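Long-range contact in UDP-N-acetylmuramate--L-alanine ligase (Thermotoga maritima, PDB 1J6U), which catalyses the ATP-dependent joining of L-alanine to UDP-N-acetylmuramate, a step in building the peptidoglycan of the bacterial cell wall: residues S142-L147 / G157-G162. Residues are numbered along the deposited sequence; the frame is centred on the assembly and turned at random.
Sequences SPTVFL and GNYEKG
Y159 turns its ring edge to one face of F146 in a T-shaped stack, CE1 of Y159 3.7 Å from CZ of F146, planes at 67°. The pair sits on neighbouring strands at one edge of the mixed sheet in the Mur ligase middle domain, where edge strand 159-160 runs antiparallel to 144-146. Aromatics suit this face because it meets helix 23-34: H31 packs against both rings and bonds the Y159 hydroxyl. The Y159 ring stem points away from its own N (chi1 172°), bringing CD1 to 3.1 Å from V145 O. V145 and E160 form the hydrogen-bonded pair, V145 N to E160 O 2.8 Å and E160 N to V145 O 3.1 Å. Branched V145 turns to A133 of helix 125-138, whereas E160, nearer solvent, salt-bridges K137 through OE1 and takes the backbone N–H of E155 on OE2. L147 N donates to N158 O from above the carbonyl plane. A valine in place of T144 would probably leave the G162 amide without its acceptor and break the water link from T144 OG1 to K161 NZ. A side chain on G162 would hit the S142 and P143 carbonyls; the G162 N–H points at T144 OG1, G162 N to OG1 3.1 Å, at 161°.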
loop_
_atom_site.group_PDB
_atom_site.type_symbol
_atom_site.label_atom_id
_atom_site.label_comp_id
_atom_site.label_asym_id
_atom_site.label_seq_id
_atom_site.Cartn_x
_atom_site.Cartn_y
_atom_site.Cartn_z
ATOM N N SER A 142 -7.805 18.113 9.099
ATOM C CA SER A 142 -8.355 17.026 9.911
ATOM C C SER A 142 -9.247 16.014 9.126
ATOM O O SER A 142 -10.434 15.814 9.409
ATOM C CB SER A 142 -9.093 17.639 11.099
ATOM O OG SER A 142 -10.076 16.752 11.592
ATOM N N PRO A 143 -8.646 15.341 8.142
ATOM C CA PRO A 143 -9.348 14.366 7.307
ATOM C C PRO A 143 -9.623 13.010 7.965
ATOM O O PRO A 143 -8.958 12.612 8.909
ATOM C CB PRO A 143 -8.396 14.198 6.122
ATOM C CG PRO A 143 -7.028 14.224 6.866
ATOM C CD PRO A 143 -7.185 15.331 7.873
ATOM N N THR A 144 -10.633 12.329 7.452
ATOM C CA THR A 144 -10.922 10.981 7.880
ATOM C C THR A 144 -10.107 10.235 6.826
ATOM O O THR A 144 -10.235 10.515 5.616
ATOM C CB THR A 144 -12.431 10.613 7.741
ATOM O OG1 THR A 144 -13.172 11.263 8.779
ATOM C CG2 THR A 144 -12.642 9.109 7.896
ATOM N N VAL A 145 -9.254 9.318 7.281
ATOM C CA VAL A 145 -8.407 8.545 6.378
ATOM C C VAL A 145 -8.652 7.020 6.407
ATOM O O VAL A 145 -8.810 6.418 7.460
ATOM C CB VAL A 145 -6.911 8.814 6.699
ATOM C CG1 VAL A 145 -5.994 8.137 5.652
ATOM C CG2 VAL A 145 -6.670 10.332 6.765
ATOM N N PHE A 146 -8.679 6.423 5.224
ATOM C CA PHE A 146 -8.849 4.996 5.057
ATOM C C PHE A 146 -7.661 4.622 4.198
ATOM O O PHE A 146 -7.665 4.826 2.982
ATOM C CB PHE A 146 -10.155 4.646 4.305
ATOM C CG PHE A 146 -11.382 4.834 5.119
ATOM C CD1 PHE A 146 -12.006 6.077 5.189
ATOM C CD2 PHE A 146 -11.907 3.776 5.864
ATOM C CE1 PHE A 146 -13.139 6.241 6.003
ATOM C CE2 PHE A 146 -13.028 3.956 6.667
ATOM C CZ PHE A 146 -13.641 5.190 6.735
ATOM N N LEU A 147 -6.650 4.044 4.825
ATOM C CA LEU A 147 -5.445 3.676 4.104
ATOM C C LEU A 147 -5.332 2.178 3.915
ATOM O O LEU A 147 -5.709 1.409 4.801
ATOM C CB LEU A 147 -4.240 4.123 4.914
ATOM C CG LEU A 147 -3.149 4.922 4.238
ATOM C CD1 LEU A 147 -1.902 4.678 5.065
ATOM C CD2 LEU A 147 -2.954 4.525 2.772
ATOM N N GLY A 157 -3.098 3.836 12.294
ATOM C CA GLY A 157 -2.324 3.169 11.269
ATOM C C GLY A 157 -2.765 3.172 9.843
ATOM O O GLY A 157 -1.985 3.586 8.967
ATOM N N ASN A 158 -3.976 2.660 9.603
ATOM C CA ASN A 158 -4.531 2.586 8.258
ATOM C C ASN A 158 -5.858 3.300 8.296
ATOM O O ASN A 158 -6.629 3.287 7.334
ATOM C CB ASN A 158 -4.712 1.118 7.786
ATOM C CG ASN A 158 -5.703 0.300 8.659
ATOM O OD1 ASN A 158 -5.837 0.515 9.871
ATOM N ND2 ASN A 158 -6.376 -0.653 8.030
ATOM N N TYR A 159 -6.100 3.949 9.421
ATOM C CA TYR A 159 -7.338 4.683 9.606
ATOM C C TYR A 159 -7.142 5.806 10.597
ATOM O O TYR A 159 -6.291 5.716 11.485
ATOM C CB TYR A 159 -8.446 3.782 10.150
ATOM C CG TYR A 159 -9.688 4.573 10.527
ATOM C CD1 TYR A 159 -10.600 4.962 9.550
ATOM C CD2 TYR A 159 -9.912 4.994 11.849
ATOM C CE1 TYR A 159 -11.708 5.741 9.865
ATOM C CE2 TYR A 159 -11.006 5.776 12.187
ATOM C CZ TYR A 159 -11.910 6.147 11.183
ATOM O OH TYR A 159 -13.025 6.911 11.470
ATOM N N GLU A 160 -7.929 6.865 10.418
ATOM C CA GLU A 160 -7.921 8.020 11.315
ATOM C C GLU A 160 -9.257 8.696 11.125
ATOM O O GLU A 160 -9.714 8.839 9.993
ATOM C CB GLU A 160 -6.811 9.022 10.968
ATOM C CG GLU A 160 -6.746 10.163 11.983
ATOM C CD GLU A 160 -5.408 10.883 12.006
ATOM O OE1 GLU A 160 -5.297 11.986 11.429
ATOM O OE2 GLU A 160 -4.461 10.338 12.601
ATOM N N LYS A 161 -9.889 9.091 12.220
ATOM C CA LYS A 161 -11.170 9.770 12.133
ATOM C C LYS A 161 -10.922 11.267 12.235
ATOM O O LYS A 161 -10.151 11.713 13.100
ATOM C CB LYS A 161 -12.087 9.370 13.288
ATOM C CG LYS A 161 -13.429 10.080 13.201
ATOM C CD LYS A 161 -14.479 9.526 14.127
ATOM C CE LYS A 161 -15.875 10.016 13.725
ATOM N NZ LYS A 161 -16.283 9.553 12.347
ATOM N N GLY A 162 -11.566 12.036 11.363
ATOM C CA GLY A 162 -11.429 13.486 11.408
ATOM C C GLY A 162 -12.746 14.078 10.937
ATOM O O GLY A 162 -13.582 13.344 10.423
HETATM O O HOH W 1 -7.328 13.629 10.627
HETATM O O HOH W 2 -15.563 10.443 9.692
#